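Local coordinates for calcium uptake protein 3, mitochondrial (Homo sapiens, PDB 6AGI) that senses calcium through its EF-hand domains and, as a disulfide-linked heterodimer with MICU1, regulates the mitochondrial calcium uniporter channel in the central nervous system and skeletal muscle, at residues 264-269 and 275-280; 353-358 and 362-367. All coordinates share one frame; numbering follows the deposited sequence.

Contact 1. Residues 264-269 and 275-280; sequences ILLRYT and SVFLEN
Leu266 meets Phe277 of helix 274-284, within the degenerate second EF-hand. The two side chains run at a slant to one another, and the leucine reaches the edge of the ring, not a face. Leu266 CD1 lies near the ring plane, 3.3 Å from Phe277 CD2. The same methyl also reaches Phe277 CE2, at 3.6 Å. The ring is brought there by its first torsion, which sets CG opposite the backbone N (chi1 -161°). The other methyl, Leu266 CD2, faces the next residue of the helix and comes 4.3 Å from Leu278 CG. One forked side chain thus touches two neighbouring residues of the helix, purely by apolar packing. With an alanine here both methyls are gone, and the Phe277 ring edge and Leu278 would probably lose their packing partner from segment 264-269. Phe277 also packs on Ile351 of helix 342-352, and Leu265 packs on Phe352 there. Residues 266-269 are tied within themselves: Thr269 OG1 donates to Leu266 O at 3.1 Å, meeting the oxygen broadside, with a C=O...donor angle of 98°.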
loop_
_atom_site.group_PDB
_atom_site.type_symbol
_atom_site.label_atom_id
_atom_site.label_comp_id
_atom_site.label_asym_id
_atom_site.label_seq_id
_atom_site.Cartn_x
_atom_site.Cartn_y
_atom_site.Cartn_z
ATOM N N ILE B 264 13.144 -18.697 4.196
ATOM C CA ILE B 264 12.915 -17.398 4.837
ATOM C C ILE B 264 11.702 -16.705 4.226
ATOM O O ILE B 264 10.880 -16.101 4.934
ATOM C CB ILE B 264 14.163 -16.505 4.725
ATOM C CG1 ILE B 264 15.342 -17.097 5.499
ATOM C CG2 ILE B 264 13.854 -15.122 5.240
ATOM C CD1 ILE B 264 16.655 -16.383 5.201
ATOM N N LEU B 265 11.576 -16.780 2.894
ATOM C CA LEU B 265 10.465 -16.144 2.189
ATOM C C LEU B 265 9.108 -16.624 2.680
ATOM O O LEU B 265 8.140 -15.860 2.663
ATOM C CB LEU B 265 10.567 -16.400 0.691
ATOM C CG LEU B 265 11.631 -15.576 0.003
ATOM C CD1 LEU B 265 11.531 -15.729 -1.510
ATOM C CD2 LEU B 265 11.388 -14.191 0.458
ATOM N N LEU B 266 8.993 -17.892 3.070
ATOM C CA LEU B 266 7.672 -18.385 3.434
ATOM C C LEU B 266 7.104 -17.710 4.670
ATOM O O LEU B 266 5.895 -17.821 4.914
ATOM C CB LEU B 266 7.670 -19.896 3.631
ATOM C CG LEU B 266 7.237 -20.593 2.333
ATOM C CD1 LEU B 266 7.969 -20.083 1.081
ATOM C CD2 LEU B 266 7.305 -22.116 2.448
ATOM N N ARG B 267 7.920 -17.013 5.461
ATOM C CA ARG B 267 7.296 -16.220 6.510
ATOM C C ARG B 267 6.484 -15.057 5.941
ATOM O O ARG B 267 5.460 -14.675 6.532
ATOM C CB ARG B 267 8.410 -15.724 7.458
ATOM N N TYR B 268 6.743 -14.648 4.701
ATOM C CA TYR B 268 6.078 -13.484 4.144
ATOM C C TYR B 268 4.954 -13.887 3.213
ATOM O O TYR B 268 4.359 -13.025 2.550
ATOM C CB TYR B 268 7.071 -12.589 3.403
ATOM C CG TYR B 268 8.241 -12.117 4.245
ATOM C CD1 TYR B 268 9.181 -13.029 4.735
ATOM C CD2 TYR B 268 8.416 -10.765 4.553
ATOM C CE1 TYR B 268 10.241 -12.611 5.505
ATOM C CE2 TYR B 268 9.480 -10.339 5.318
ATOM C CZ TYR B 268 10.381 -11.262 5.785
ATOM O OH TYR B 268 11.443 -10.845 6.536
ATOM N N THR B 269 4.658 -15.176 3.132
ATOM C CA THR B 269 3.721 -15.689 2.152
ATOM C C THR B 269 2.554 -16.351 2.863
ATOM O O THR B 269 2.659 -16.806 4.010
ATOM C CB THR B 269 4.375 -16.716 1.226
ATOM O OG1 THR B 269 4.896 -17.791 2.019
ATOM C CG2 THR B 269 5.514 -16.076 0.473
ATOM N N SER B 275 5.545 -27.234 3.012
ATOM C CA SER B 275 6.501 -28.253 2.577
ATOM C C SER B 275 6.458 -28.488 1.064
ATOM O O SER B 275 7.497 -28.770 0.453
ATOM C CB SER B 275 6.295 -29.557 3.350
ATOM O OG SER B 275 6.484 -29.343 4.742
ATOM N N VAL B 276 5.277 -28.409 0.440
ATOM C CA VAL B 276 5.220 -28.634 -1.008
ATOM C C VAL B 276 5.940 -27.528 -1.768
ATOM O O VAL B 276 6.535 -27.766 -2.831
ATOM C CB VAL B 276 3.757 -28.750 -1.483
ATOM C CG1 VAL B 276 3.711 -29.205 -2.929
ATOM C CG2 VAL B 276 2.999 -29.729 -0.618
ATOM N N PHE B 277 5.927 -26.312 -1.228
ATOM C CA PHE B 277 6.613 -25.211 -1.887
ATOM C C PHE B 277 8.129 -25.351 -1.779
ATOM O O PHE B 277 8.859 -25.118 -2.756
ATOM C CB PHE B 277 6.145 -23.898 -1.289
ATOM C CG PHE B 277 6.429 -22.725 -2.147
ATOM C CD1 PHE B 277 5.950 -22.679 -3.446
ATOM C CD2 PHE B 277 7.187 -21.677 -1.672
ATOM C CE1 PHE B 277 6.208 -21.594 -4.248
ATOM C CE2 PHE B 277 7.456 -20.588 -2.460
ATOM C CZ PHE B 277 6.965 -20.542 -3.754
ATOM N N LEU B 278 8.627 -25.719 -0.597
ATOM C CA LEU B 278 10.056 -25.968 -0.462
ATOM C C LEU B 278 10.489 -27.127 -1.353
ATOM O O LEU B 278 11.540 -27.065 -2.004
ATOM C CB LEU B 278 10.407 -26.253 0.998
ATOM C CG LEU B 278 10.348 -25.061 1.951
ATOM C CD1 LEU B 278 10.517 -25.536 3.393
ATOM C CD2 LEU B 278 11.392 -24.021 1.576
ATOM N N GLU B 279 9.682 -28.192 -1.410
ATOM C CA GLU B 279 9.982 -29.273 -2.339
ATOM C C GLU B 279 9.982 -28.764 -3.777
ATOM O O GLU B 279 10.652 -29.341 -4.646
ATOM C CB GLU B 279 8.991 -30.425 -2.155
ATOM N N ASN B 280 9.254 -27.671 -4.046
ATOM C CA ASN B 280 9.257 -27.119 -5.397
ATOM C C ASN B 280 10.558 -26.365 -5.670
ATOM O O ASN B 280 11.174 -26.569 -6.721
ATOM C CB ASN B 280 8.007 -26.224 -5.582
ATOM C CG ASN B 280 8.153 -25.119 -6.664
ATOM O OD1 ASN B 280 8.975 -25.199 -7.574
ATOM N ND2 ASN B 280 7.324 -24.086 -6.551
#

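Contact 2. Residues 353-358 and 362-367; sequences DVDKDD and YKEFIG. With CA (calcium ion), chain G.
Glu364 reaches across to Asp353, Val354 and Asp355 and closes the calcium loop of the third EF-hand. Asp353, Asp355, Asp357, the backbone O of Gln359 and Glu364 occupy positions 1, 3, 5, 7 and 12 of the canonical loop. The Glu364 CB bond points toward the loop. From CB the chain continues to CG, set anti to the carbonyl carbon (chi1 -59°). A bend at chi2 then carries the carboxylate, with its carbon CD, to the loop. The two oxygens have different tasks. Glu364 OE2 binds the calcium at 2.6 Å. Glu364 OE1 turns to the backbone and accepts from Asp355 N at 3.3 Å, with a weak second bond from Val354 N. The place of OE1 is less sure, because the model sets it too near Val354. As modelled, the glutamate holds the ion through OE2 alone; the canonical EF-hand glutamate uses both oxygens. Its carboxylate plane is turned 72° from that of Asp353, although the two side chains run alongside each other. The ion probably offsets the mutual repulsion of the gathered acids. The next residue, Phe365, packs on Phe352, Phe299 and Leu303. Asp353 OD1 binds the calcium at 2.4 Å, but the model sets it too close to Asp355 OD1, so the exact geometry there is doubtful. Asp353 OD2 takes the N-H of Asp358, with N at 2.8 Å, from 39° out of the carboxylate plane.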
loop_
_atom_site.group_PDB
_atom_site.type_symbol
_atom_site.label_atom_id
_atom_site.label_comp_id
_atom_site.label_asym_id
_atom_site.label_seq_id
_atom_site.Cartn_x
_atom_site.Cartn_y
_atom_site.Cartn_z
ATOM N N ASP B 353 7.096 -19.473 -9.826
ATOM C CA ASP B 353 6.395 -19.759 -11.074
ATOM C C ASP B 353 6.060 -21.253 -11.054
ATOM O O ASP B 353 6.894 -22.114 -11.337
ATOM C CB ASP B 353 7.256 -19.361 -12.268
ATOM C CG ASP B 353 6.874 -20.057 -13.563
ATOM O OD1 ASP B 353 5.676 -20.307 -13.808
ATOM O OD2 ASP B 353 7.806 -20.362 -14.335
ATOM N N VAL B 354 4.877 -21.506 -10.493
ATOM C CA VAL B 354 4.272 -22.826 -10.355
ATOM C C VAL B 354 3.759 -23.382 -11.673
ATOM O O VAL B 354 3.932 -24.562 -11.980
ATOM C CB VAL B 354 3.116 -22.809 -9.337
ATOM C CG1 VAL B 354 3.632 -22.444 -7.954
ATOM C CG2 VAL B 354 2.032 -21.838 -9.782
ATOM N N ASP B 355 3.116 -22.509 -12.444
ATOM C CA ASP B 355 2.553 -22.893 -13.710
ATOM C C ASP B 355 3.738 -23.426 -14.542
ATOM O O ASP B 355 3.555 -24.289 -15.400
ATOM C CB ASP B 355 1.909 -21.694 -14.403
ATOM C CG ASP B 355 2.897 -20.577 -14.674
ATOM O OD1 ASP B 355 4.084 -20.732 -14.318
ATOM O OD2 ASP B 355 2.487 -19.544 -15.244
ATOM N N LYS B 356 4.943 -22.893 -14.300
ATOM C CA LYS B 356 6.137 -23.267 -15.083
ATOM C C LYS B 356 6.082 -22.752 -16.532
ATOM O O LYS B 356 6.397 -23.479 -17.474
ATOM C CB LYS B 356 6.318 -24.805 -15.070
ATOM C CG LYS B 356 6.038 -25.490 -13.723
ATOM C CD LYS B 356 7.268 -25.632 -12.836
ATOM C CE LYS B 356 6.968 -26.453 -11.571
ATOM N NZ LYS B 356 8.058 -27.398 -11.179
ATOM N N ASP B 357 5.733 -21.464 -16.700
ATOM C CA ASP B 357 5.779 -20.786 -17.995
ATOM C C ASP B 357 6.990 -19.880 -18.136
ATOM O O ASP B 357 7.128 -19.207 -19.161
ATOM C CB ASP B 357 4.556 -19.909 -18.196
ATOM C CG ASP B 357 4.435 -18.866 -17.114
ATOM O OD1 ASP B 357 5.340 -18.835 -16.242
ATOM O OD2 ASP B 357 3.500 -18.033 -17.163
ATOM N N ASP B 358 7.815 -19.790 -17.094
ATOM C CA ASP B 358 8.821 -18.738 -16.941
ATOM C C ASP B 358 8.176 -17.352 -16.994
ATOM O O ASP B 358 8.742 -16.404 -17.544
ATOM C CB ASP B 358 9.939 -18.867 -17.981
ATOM C CG ASP B 358 11.295 -18.446 -17.429
ATOM O OD1 ASP B 358 11.496 -18.592 -16.192
ATOM O OD2 ASP B 358 12.137 -17.953 -18.217
ATOM N N TYR B 362 -0.630 -12.624 -11.406
ATOM C CA TYR B 362 -0.877 -11.756 -10.259
ATOM C C TYR B 362 -0.832 -12.540 -8.953
ATOM O O TYR B 362 -0.203 -12.105 -7.983
ATOM C CB TYR B 362 -2.223 -11.041 -10.371
ATOM C CG TYR B 362 -2.533 -10.270 -9.098
ATOM C CD1 TYR B 362 -2.026 -8.985 -8.921
ATOM C CD2 TYR B 362 -3.272 -10.834 -8.051
ATOM C CE1 TYR B 362 -2.265 -8.256 -7.757
ATOM C CE2 TYR B 362 -3.514 -10.110 -6.872
ATOM C CZ TYR B 362 -3.006 -8.818 -6.739
ATOM O OH TYR B 362 -3.223 -8.057 -5.608
ATOM N N LYS B 363 -1.482 -13.703 -8.901
ATOM C CA LYS B 363 -1.574 -14.410 -7.632
ATOM C C LYS B 363 -0.463 -15.441 -7.467
ATOM O O LYS B 363 -0.326 -16.029 -6.394
ATOM C CB LYS B 363 -2.977 -15.030 -7.473
ATOM C CG LYS B 363 -3.212 -15.931 -6.230
ATOM C CD LYS B 363 -2.834 -17.408 -6.492
ATOM C CE LYS B 363 -2.611 -18.180 -5.170
ATOM N NZ LYS B 363 -1.734 -19.377 -5.352
ATOM N N GLU B 364 0.451 -15.532 -8.427
ATOM C CA GLU B 364 1.652 -16.322 -8.177
ATOM C C GLU B 364 2.626 -15.545 -7.291
ATOM O O GLU B 364 3.308 -16.131 -6.441
ATOM C CB GLU B 364 2.306 -16.734 -9.495
ATOM C CG GLU B 364 1.429 -17.547 -10.417
ATOM C CD GLU B 364 2.217 -18.541 -11.248
ATOM O OE1 GLU B 364 2.098 -19.764 -11.031
ATOM O OE2 GLU B 364 2.933 -18.078 -12.156
ATOM N N PHE B 365 2.718 -14.229 -7.481
ATOM C CA PHE B 365 3.573 -13.431 -6.610
ATOM C C PHE B 365 2.786 -12.429 -5.758
ATOM O O PHE B 365 2.655 -12.620 -4.540
ATOM C CB PHE B 365 4.662 -12.682 -7.400
ATOM C CG PHE B 365 5.684 -12.055 -6.505
ATOM C CD1 PHE B 365 6.070 -12.738 -5.353
ATOM C CD2 PHE B 365 6.177 -10.783 -6.718
ATOM C CE1 PHE B 365 6.982 -12.209 -4.475
ATOM C CE2 PHE B 365 7.100 -10.229 -5.827
ATOM C CZ PHE B 365 7.497 -10.954 -4.698
ATOM N N ILE B 366 2.258 -11.359 -6.367
ATOM C CA ILE B 366 1.741 -10.232 -5.585
ATOM C C ILE B 366 0.587 -10.651 -4.680
ATOM O O ILE B 366 0.552 -10.298 -3.489
ATOM C CB ILE B 366 1.325 -9.075 -6.508
ATOM C CG1 ILE B 366 2.535 -8.522 -7.267
ATOM C CG2 ILE B 366 0.586 -7.993 -5.741
ATOM C CD1 ILE B 366 2.250 -7.209 -8.029
ATOM N N GLY B 367 -0.371 -11.408 -5.226
ATOM C CA GLY B 367 -1.488 -11.875 -4.419
ATOM C C GLY B 367 -1.040 -12.707 -3.236
ATOM O O GLY B 367 -1.620 -12.636 -2.150
HETATM CA CA CA G . 4.028 -18.664 -14.449
#

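How the contacts relate
Contact 1 comes first along the chain. It closes the short linker between helix 258-265 and helix 274-284. The chain then runs through helix 293-304 and on to helix 342-352, which leads into contact 2. Contact 2 closes the calcium loop across strand 359-360. The two closures follow in series, and neither nests in nor crosses the other. Their centres are 14 Å apart, and they touch where Asn280 ND2 lies 4.3 Å from Val354 CG1. Helix 342-352 packs against contact 1 and runs directly into the loop of contact 2. Just past residues 362-367, Ile368 and Met369 pack on Thr269. The degenerate second hand and the calcium-binding third hand are thus tied together.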